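Regulator of nonsense transcripts 2 (Homo sapiens, PDB 4CEM) takes part in nonsense-mediated mRNA decay as the factor UPF2, which contains three MIF4G domains. Local coordinates at residues Q16-R21 / S221-E226. Numbering follows the deposited sequence.
Sequences QEAWER and SFPPSE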
ATOM      1  N   GLN A  16      11.018   7.040  15.213  1.00 38.35           N
ATOM      2  CA  GLN A  16      12.109   7.368  14.298  1.00 39.35           C
ATOM      3  C   GLN A  16      11.719   7.128  12.838  1.00 39.69           C
ATOM      4  O   GLN A  16      12.063   7.918  11.957  1.00 38.10           O
ATOM      5  CB  GLN A  16      13.324   6.520  14.635  1.00 41.56           C
ATOM      6  CG  GLN A  16      14.548   6.788  13.782  1.00 44.44           C
ATOM      7  CD  GLN A  16      15.753   6.023  14.290  1.00 48.88           C
ATOM      8  OE1 GLN A  16      15.628   4.897  14.785  1.00 52.86           O
ATOM      9  NE2 GLN A  16      16.928   6.632  14.183  1.00 50.08           N
ATOM     10  N   GLU A  17      11.017   6.027  12.593  1.00 38.95           N
ATOM     11  CA  GLU A  17      10.563   5.681  11.257  1.00 41.28           C
ATOM     12  C   GLU A  17       9.518   6.660  10.764  1.00 39.37           C
ATOM     13  O   GLU A  17       9.529   7.056   9.599  1.00 40.45           O
ATOM     14  CB  GLU A  17       9.995   4.256  11.225  1.00 44.80           C
ATOM     15  CG  GLU A  17      11.071   3.198  11.015  1.00 48.30           C
ATOM     16  CD  GLU A  17      10.683   1.830  11.539  1.00 50.95           C
ATOM     17  OE1 GLU A  17       9.482   1.474  11.487  1.00 54.39           O
ATOM     18  OE2 GLU A  17      11.596   1.116  12.001  1.00 54.02           O
ATOM     19  N   ALA A  18       8.614   7.035  11.660  1.00 37.80           N
ATOM     20  CA  ALA A  18       7.601   8.031  11.374  1.00 35.88           C
ATOM     21  C   ALA A  18       8.247   9.294  10.814  1.00 35.34           C
ATOM     22  O   ALA A  18       7.835   9.800   9.771  1.00 35.21           O
ATOM     23  CB  ALA A  18       6.829   8.343  12.641  1.00 35.27           C
ATOM     24  N   TRP A  19       9.284   9.779  11.484  1.00 33.62           N
ATOM     25  CA  TRP A  19       9.905  11.028  11.065  1.00 34.34           C
ATOM     26  C   TRP A  19      10.689  10.902   9.782  1.00 34.37           C
ATOM     27  O   TRP A  19      10.626  11.792   8.936  1.00 34.73           O
ATOM     28  CB  TRP A  19      10.736  11.635  12.198  1.00 32.81           C
ATOM     29  CG  TRP A  19       9.863  12.367  13.175  1.00 32.33           C
ATOM     30  CD1 TRP A  19       9.397  11.924  14.409  1.00 33.21           C
ATOM     31  CD2 TRP A  19       9.267  13.685  12.999  1.00 32.20           C
ATOM     32  NE1 TRP A  19       8.595  12.857  14.994  1.00 32.55           N
ATOM     33  CE2 TRP A  19       8.475  13.940  14.196  1.00 33.22           C
ATOM     34  CE3 TRP A  19       9.315  14.648  12.008  1.00 32.55           C
ATOM     35  CZ2 TRP A  19       7.777  15.127  14.374  1.00 32.99           C
ATOM     36  CZ3 TRP A  19       8.603  15.831  12.194  1.00 32.42           C
ATOM     37  CH2 TRP A  19       7.859  16.068  13.353  1.00 31.93           C
ATOM     38  N   GLU A  20      11.428   9.809   9.625  1.00 35.45           N
ATOM     39  CA  GLU A  20      12.146   9.531   8.375  1.00 38.39           C
ATOM     40  C   GLU A  20      11.172   9.524   7.204  1.00 38.31           C
ATOM     41  O   GLU A  20      11.384  10.197   6.194  1.00 37.27           O
ATOM     42  CB  GLU A  20      12.871   8.183   8.447  1.00 40.45           C
ATOM     43  CG  GLU A  20      14.184   8.238   9.216  1.00 43.00           C
ATOM     44  CD  GLU A  20      14.675   6.873   9.698  1.00 46.70           C
ATOM     45  OE1 GLU A  20      13.942   5.863   9.553  1.00 47.03           O
ATOM     46  OE2 GLU A  20      15.805   6.818  10.241  1.00 49.37           O
ATOM     47  N   ARG A  21      10.092   8.770   7.370  1.00 37.94           N
ATOM     48  CA  ARG A  21       9.020   8.729   6.392  1.00 39.52           C
ATOM     49  C   ARG A  21       8.510  10.140   6.092  1.00 38.37           C
ATOM     50  O   ARG A  21       8.370  10.523   4.936  1.00 38.28           O
ATOM     51  CB  ARG A  21       7.876   7.836   6.901  1.00 41.81           C
ATOM     52  CG  ARG A  21       6.841   7.486   5.848  1.00 45.12           C
ATOM     53  CD  ARG A  21       6.021   6.257   6.213  1.00 48.09           C
ATOM     54  NE  ARG A  21       4.999   6.550   7.221  1.00 53.11           N
ATOM     55  CZ  ARG A  21       5.106   6.304   8.531  1.00 55.71           C
ATOM     56  NH1 ARG A  21       6.199   5.737   9.041  1.00 57.70           N
ATOM     57  NH2 ARG A  21       4.103   6.622   9.345  1.00 52.92           N
ATOM     58  N   SER A 221       6.808  13.303  20.393  1.00 30.83           N
ATOM     59  CA  SER A 221       5.983  14.073  19.477  1.00 31.06           C
ATOM     60  C   SER A 221       6.075  13.534  18.054  1.00 30.90           C
ATOM     61  O   SER A 221       7.105  13.655  17.406  1.00 30.51           O
ATOM     62  CB  SER A 221       6.440  15.525  19.500  1.00 31.80           C
ATOM     63  OG  SER A 221       6.170  16.138  18.263  1.00 33.29           O
ATOM     64  N   PHE A 222       4.980  12.970  17.559  1.00 33.13           N
ATOM     65  CA  PHE A 222       4.946  12.353  16.219  1.00 32.88           C
ATOM     66  C   PHE A 222       4.652  13.362  15.106  1.00 32.07           C
ATOM     67  O   PHE A 222       4.060  14.404  15.370  1.00 30.84           O
ATOM     68  CB  PHE A 222       3.908  11.226  16.199  1.00 33.53           C
ATOM     69  CG  PHE A 222       4.406   9.949  16.795  1.00 34.75           C
ATOM     70  CD1 PHE A 222       4.418   9.775  18.169  1.00 34.57           C
ATOM     71  CD2 PHE A 222       4.897   8.929  15.980  1.00 34.97           C
ATOM     72  CE1 PHE A 222       4.889   8.597  18.724  1.00 35.84           C
ATOM     73  CE2 PHE A 222       5.365   7.750  16.532  1.00 34.98           C
ATOM     74  CZ  PHE A 222       5.364   7.585  17.907  1.00 35.76           C
ATOM     75  N   PRO A 223       5.026  13.033  13.849  1.00 32.00           N
ATOM     76  CA  PRO A 223       4.951  14.012  12.771  1.00 31.89           C
ATOM     77  C   PRO A 223       3.533  14.490  12.520  1.00 31.77           C
ATOM     78  O   PRO A 223       2.598  13.726  12.653  1.00 32.08           O
ATOM     79  CB  PRO A 223       5.468  13.244  11.537  1.00 31.35           C
ATOM     80  CG  PRO A 223       6.000  11.953  12.034  1.00 31.29           C
ATOM     81  CD  PRO A 223       5.282  11.684  13.318  1.00 31.90           C
ATOM     82  N   PRO A 224       3.374  15.748  12.129  1.00 32.37           N
ATOM     83  CA  PRO A 224       2.031  16.233  11.849  1.00 33.91           C
ATOM     84  C   PRO A 224       1.544  15.783  10.467  1.00 35.06           C
ATOM     85  O   PRO A 224       2.362  15.549   9.572  1.00 36.32           O
ATOM     86  CB  PRO A 224       2.211  17.752  11.886  1.00 32.93           C
ATOM     87  CG  PRO A 224       3.611  17.966  11.403  1.00 33.49           C
ATOM     88  CD  PRO A 224       4.407  16.718  11.727  1.00 32.72           C
ATOM     89  N   SER A 225       0.228  15.662  10.300  1.00 36.26           N
ATOM     90  CA  SER A 225      -0.364  15.457   8.975  1.00 37.23           C
ATOM     91  C   SER A 225      -0.482  16.807   8.282  1.00 38.42           C
ATOM     92  O   SER A 225      -1.284  17.642   8.700  1.00 39.99           O
ATOM     93  CB  SER A 225      -1.749  14.816   9.074  1.00 35.92           C
ATOM     94  OG  SER A 225      -2.398  14.847   7.811  1.00 35.17           O
ATOM     95  N   GLU A 226       0.317  17.017   7.238  1.00 38.25           N
ATOM     96  CA  GLU A 226       0.358  18.306   6.534  1.00 38.98           C
ATOM     97  C   GLU A 226       0.335  18.191   5.009  1.00 37.78           C
ATOM     98  O   GLU A 226       0.561  19.181   4.316  1.00 35.59           O
ATOM     99  CB  GLU A 226       1.633  19.060   6.904  1.00 41.68           C
ATOM    100  CG  GLU A 226       1.895  19.201   8.389  1.00 43.80           C
ATOM    101  CD  GLU A 226       3.095  20.079   8.668  1.00 45.91           C
ATOM    102  OE1 GLU A 226       4.122  19.912   7.958  1.00 46.31           O
ATOM    103  OE2 GLU A 226       2.996  20.934   9.588  1.00 47.04           O
TER
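Trp19 and Ala18, on the long N-terminal helix 6-33, meet the proline-bearing loop 221-226, an inter-helix loop of the all-helical MIF4G domain, in a surface contact that joins a CH-pi contact to a single hydrogen bond. The indole lies against Pro223, whose CG sits over the five-membered ring, 3.8 Å from its centroid and only 9° off the ring normal. Farther along the same ring system, Trp19 CZ2 comes within 3.4 Å of Pro223 CA, and CH2 approaches Pro224 CD obliquely. With CG anti to the carbonyl carbon (chi1 -80°), the indole swings over Pro223, and its NE1 donates to Ser221 O, 2.9 Å away. That oxygen lies in the indole plane and the nitrogen in the carbonyl plane; the bond is moderately bent, 147° at the hydrogen, and helps set how the ring is turned over the proline. Beside the indole, Ala18 CB packs against Pro223 CD at 3.7 Å and meets the edge of the Phe222 ring at CD2. A leucine in place of Trp19 would probably leave Ser221 O without this donor and Pro223 without its flat aromatic partner. The Phe222 ring also packs on Val211, Ala214 and Ala215 of helix 209-218, while Glu226 forms a salt bridge with Lys26; the loop that links helix 209-218 to helix 230-259 is held against helix 6-33.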